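Iota-carrageenase (Alteromonas sp., PDB 1H80) hydrolyses internal beta-1,4 linkages of iota-carrageenan, a sulfated galactan of red algal cell walls, with inversion of anomeric configuration. Local coordinates at residues 78-81 against 82-86; 121-124 against 125-128. All blocks are in the same frame, centred on the assembly; numbering follows the deposited sequence.

How the contacts relate
Each contact is built around a type I beta turn in the parallel beta-helix of this enzyme. Contact 1 comes first along the chain. It closes the corner between strand 76-80 and strand 85-88. Contact 2 follows in series, where strand 120-123 ends and the loop toward strand 132-141 begins. Neither nests in the other. They meet through neighbouring parallel strands, 85-88 and 120-123. Ile86 of contact 1 makes the link: Ile86 N lies 2.8 Å from Leu121 O, and Ile86 O lies 2.8 Å from Asp123 N, both probable hydrogen bonds. Ile85 also packs on Asp123. The strand that leaves contact 1 therefore runs beside the strand that enters contact 2.

Contact 1: 78-81 against 82-86; sequences IRVE and SDVII. With CA (calcium ion), chain C; NA (sodium ion), chain G.
A type I beta turn, Glu81 to Val84, forms the corner between two strands of the parallel beta-helix, and metal ions bind at Glu81 and Ser82. Val84 N donates to Glu81 O at 3.2 Å. The N-H points fairly straight at the oxygen (158°) but comes from above the carbonyl plane. On the buried side Val80 and Val84 cross at about a right angle. CG1 of Val80 presses on CB of Val84 at 3.5 Å, a tight fit for two carbons. Phe120 of the neighbouring parallel strand 120-123 packs on both valines.

Ser82 grips the calcium ion twice. Ser82 O binds the calcium ion at 2.3 Å. Ser82 OG, anti to the backbone N (chi1 -168°), lies beside the carbonyl carbon and binds the same calcium ion at 2.5 Å. Four waters, Asn118 and Gly119 complete the site, so the calcium ion joins this corner to residues 118-119. One of these waters also donates to Asp83 OD1, which places Asp83 in the second shell.

The carboxylate of Glu81 extends away from the turn. Its OE1 accepts a hydrogen bond from Asn62 N, tying the corner to the loop near Pro61. Glu81 chelates a sodium ion with both carboxylate oxygens, OE1 and OE2, each about 2.4 Å from the metal.

Contact 2: 121-124 against 125-128; sequences LVDF and KDSR
Along strand 120-123 of the parallel beta-helix, Asp123 is the first residue to meet Lys125. It opens an Asx turn that runs into a type I beta turn from Phe124 to Ser127. The carboxylate of Asp123 stands anti to its own N (chi1 -169°). Asp123 OD1 takes two bonds from Lys125: the backbone N at 2.9 Å, which closes the Asx turn, and the ammonium NZ at 2.8 Å, a salt bridge. They come from opposite faces of the carboxylate plane. Lys125 bends at its last two torsions, which folds NZ back onto this oxygen. NZ also forms a salt bridge with Asp151 of strand 143-151, so the ammonium pairs with two acids.

Phe124 comes next. Its side chain packs on Leu132, Val134 and Pro88. Phe124 O accepts from Ser127 N at 3.1 Å, closing the beta turn, and a water links that O to Ser127 O.

Asp126 brings a second negative charge close to Asp123, their OD2 atoms 4.0 Å apart, and the two would probably repel. The carboxylate planes are 63° apart. Lys87 forms a weak, long ion pair with Asp126. A water donates to OD2 of Asp123 and OD2 of Asp126, each at 2.6 Å.

Contact 1: 78-81 against 82-86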
loop_
_atom_site.group_PDB
_atom_site.type_symbol
_atom_site.label_atom_id
_atom_site.label_comp_id
_atom_site.label_asym_id
_atom_site.label_seq_id
_atom_site.Cartn_x
_atom_site.Cartn_y
_atom_site.Cartn_z
ATOM N N ILE A 78 -18.594 4.890 11.512
ATOM C CA ILE A 78 -17.907 5.981 12.173
ATOM C C ILE A 78 -17.712 7.183 11.271
ATOM O O ILE A 78 -17.276 7.058 10.127
ATOM C CB ILE A 78 -16.539 5.496 12.698
ATOM C CG1 ILE A 78 -16.761 4.377 13.722
ATOM C CG2 ILE A 78 -15.766 6.655 13.316
ATOM C CD1 ILE A 78 -15.486 3.699 14.178
ATOM N N ARG A 79 -18.068 8.351 11.795
ATOM C CA ARG A 79 -17.905 9.598 11.070
ATOM C C ARG A 79 -17.026 10.465 11.944
ATOM O O ARG A 79 -17.242 10.580 13.152
ATOM C CB ARG A 79 -19.262 10.255 10.806
ATOM C CG ARG A 79 -20.095 9.474 9.788
ATOM C CD ARG A 79 -19.377 9.397 8.438
ATOM N NE ARG A 79 -20.098 8.594 7.450
ATOM C CZ ARG A 79 -20.048 7.266 7.355
ATOM N NH1 ARG A 79 -19.304 6.541 8.188
ATOM N NH2 ARG A 79 -20.757 6.658 6.413
ATOM N N VAL A 80 -16.024 11.071 11.327
ATOM C CA VAL A 80 -15.062 11.877 12.062
ATOM C C VAL A 80 -15.089 13.342 11.665
ATOM O O VAL A 80 -14.993 13.672 10.487
ATOM C CB VAL A 80 -13.646 11.317 11.826
ATOM C CG1 VAL A 80 -12.655 11.999 12.744
ATOM C CG2 VAL A 80 -13.644 9.807 12.035
ATOM N N GLU A 81 -15.209 14.234 12.643
ATOM C CA GLU A 81 -15.233 15.650 12.308
ATOM C C GLU A 81 -13.908 16.091 11.693
ATOM O O GLU A 81 -12.858 15.489 11.930
ATOM C CB GLU A 81 -15.614 16.491 13.525
ATOM C CG GLU A 81 -17.059 16.240 13.945
ATOM C CD GLU A 81 -17.620 17.319 14.853
ATOM O OE1 GLU A 81 -16.953 17.677 15.841
ATOM O OE2 GLU A 81 -18.742 17.803 14.580
ATOM N N SER A 82 -13.976 17.150 10.899
ATOM C CA SER A 82 -12.836 17.644 10.136
ATOM C C SER A 82 -11.587 18.168 10.834
ATOM O O SER A 82 -10.528 18.255 10.205
ATOM C CB SER A 82 -13.329 18.691 9.137
ATOM O OG SER A 82 -12.322 19.005 8.194
ATOM N N ASP A 83 -11.688 18.528 12.110
ATOM C CA ASP A 83 -10.514 19.032 12.818
ATOM C C ASP A 83 -9.961 17.998 13.785
ATOM O O ASP A 83 -9.091 18.294 14.603
ATOM C CB ASP A 83 -10.852 20.321 13.569
ATOM C CG ASP A 83 -11.200 21.460 12.632
ATOM O OD1 ASP A 83 -10.440 21.684 11.666
ATOM O OD2 ASP A 83 -12.228 22.134 12.862
ATOM N N VAL A 84 -10.464 16.775 13.680
ATOM C CA VAL A 84 -10.012 15.704 14.551
ATOM C C VAL A 84 -8.587 15.283 14.239
ATOM O O VAL A 84 -8.163 15.267 13.085
ATOM C CB VAL A 84 -10.922 14.463 14.426
ATOM C CG1 VAL A 84 -10.266 13.250 15.104
ATOM C CG2 VAL A 84 -12.264 14.751 15.073
ATOM N N ILE A 85 -7.845 14.965 15.292
ATOM C CA ILE A 85 -6.483 14.486 15.153
ATOM C C ILE A 85 -6.459 13.182 15.928
ATOM O O ILE A 85 -6.836 13.139 17.102
ATOM C CB ILE A 85 -5.454 15.451 15.764
ATOM C CG1 ILE A 85 -5.466 16.778 15.004
ATOM C CG2 ILE A 85 -4.068 14.818 15.708
ATOM C CD1 ILE A 85 -4.579 17.846 15.612
ATOM N N ILE A 86 -6.065 12.110 15.254
ATOM C CA ILE A 86 -5.985 10.808 15.889
ATOM C C ILE A 86 -4.526 10.391 15.950
ATOM O O ILE A 86 -3.819 10.410 14.942
ATOM C CB ILE A 86 -6.797 9.751 15.108
ATOM C CG1 ILE A 86 -8.292 10.015 15.294
ATOM C CG2 ILE A 86 -6.442 8.353 15.591
ATOM C CD1 ILE A 86 -9.189 9.130 14.442
HETATM CA CA CA C . -9.823 18.821 8.054
HETATM NA NA NA G . -18.830 19.080 16.547
HETATM O O HOH W 1 -10.074 20.914 9.056
HETATM O O HOH W 2 -7.788 18.200 9.239
HETATM O O HOH W 3 -8.083 20.470 7.140
HETATM O O HOH W 4 -8.207 17.990 6.281
HETATM O O HOH W 5 -17.058 19.723 17.830
#

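Contact 2: 121-124 against 125-128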
loop_
_atom_site.group_PDB
_atom_site.type_symbol
_atom_site.label_atom_id
_atom_site.label_comp_id
_atom_site.label_asym_id
_atom_site.label_seq_id
_atom_site.Cartn_x
_atom_site.Cartn_y
_atom_site.Cartn_z
ATOM N N LEU A 121 -7.053 14.206 10.431
ATOM C CA LEU A 121 -5.655 13.837 10.456
ATOM C C LEU A 121 -5.318 12.679 11.380
ATOM O O LEU A 121 -5.795 12.612 12.514
ATOM C CB LEU A 121 -4.826 15.051 10.882
ATOM C CG LEU A 121 -3.319 14.846 11.008
ATOM C CD1 LEU A 121 -2.718 14.699 9.625
ATOM C CD2 LEU A 121 -2.697 16.028 11.730
ATOM N N VAL A 122 -4.520 11.751 10.865
ATOM C CA VAL A 122 -4.008 10.639 11.659
ATOM C C VAL A 122 -2.551 11.072 11.749
ATOM O O VAL A 122 -1.872 11.186 10.730
ATOM C CB VAL A 122 -4.105 9.292 10.932
ATOM C CG1 VAL A 122 -3.301 8.242 11.687
ATOM C CG2 VAL A 122 -5.558 8.864 10.841
ATOM N N ASP A 123 -2.077 11.328 12.963
ATOM C CA ASP A 123 -0.720 11.828 13.155
ATOM C C ASP A 123 0.233 10.857 13.851
ATOM O O ASP A 123 0.012 10.469 14.999
ATOM C CB ASP A 123 -0.809 13.139 13.942
ATOM C CG ASP A 123 0.500 13.895 13.994
ATOM O OD1 ASP A 123 1.439 13.537 13.257
ATOM O OD2 ASP A 123 0.574 14.870 14.772
ATOM N N PHE A 124 1.295 10.473 13.144
ATOM C CA PHE A 124 2.306 9.565 13.687
ATOM C C PHE A 124 3.593 10.326 13.994
ATOM O O PHE A 124 4.552 9.740 14.494
ATOM C CB PHE A 124 2.673 8.461 12.685
ATOM C CG PHE A 124 1.600 7.435 12.455
ATOM C CD1 PHE A 124 0.470 7.374 13.262
ATOM C CD2 PHE A 124 1.748 6.495 11.437
ATOM C CE1 PHE A 124 -0.494 6.390 13.061
ATOM C CE2 PHE A 124 0.789 5.507 11.228
ATOM C CZ PHE A 124 -0.333 5.456 12.041
ATOM N N LYS A 125 3.613 11.620 13.694
ATOM C CA LYS A 125 4.813 12.432 13.895
ATOM C C LYS A 125 5.434 12.437 15.288
ATOM O O LYS A 125 6.658 12.502 15.414
ATOM C CB LYS A 125 4.556 13.877 13.451
ATOM C CG LYS A 125 4.226 14.010 11.967
ATOM C CD LYS A 125 4.331 15.453 11.479
ATOM C CE LYS A 125 3.408 16.394 12.242
ATOM N NZ LYS A 125 1.973 16.025 12.102
ATOM N N ASP A 126 4.614 12.367 16.332
ATOM C CA ASP A 126 5.147 12.383 17.694
ATOM C C ASP A 126 5.177 11.008 18.356
ATOM O O ASP A 126 5.435 10.895 19.557
ATOM C CB ASP A 126 4.338 13.346 18.564
ATOM C CG ASP A 126 4.272 14.745 17.982
ATOM O OD1 ASP A 126 5.340 15.314 17.669
ATOM O OD2 ASP A 126 3.151 15.278 17.843
ATOM N N SER A 127 4.925 9.961 17.578
ATOM C CA SER A 127 4.917 8.610 18.124
ATOM C C SER A 127 6.312 8.014 18.242
ATOM O O SER A 127 7.165 8.232 17.383
ATOM C CB SER A 127 4.057 7.688 17.260
ATOM O OG SER A 127 4.102 6.358 17.747
ATOM N N ARG A 128 6.531 7.258 19.311
ATOM C CA ARG A 128 7.814 6.607 19.539
ATOM C C ARG A 128 7.743 5.188 18.983
ATOM O O ARG A 128 8.726 4.448 18.993
ATOM C CB ARG A 128 8.125 6.567 21.037
HETATM O O HOH W 6 1.858 10.744 16.986
HETATM O O HOH W 7 2.575 16.262 15.558
HETATM O O HOH W 8 6.983 8.793 14.838
#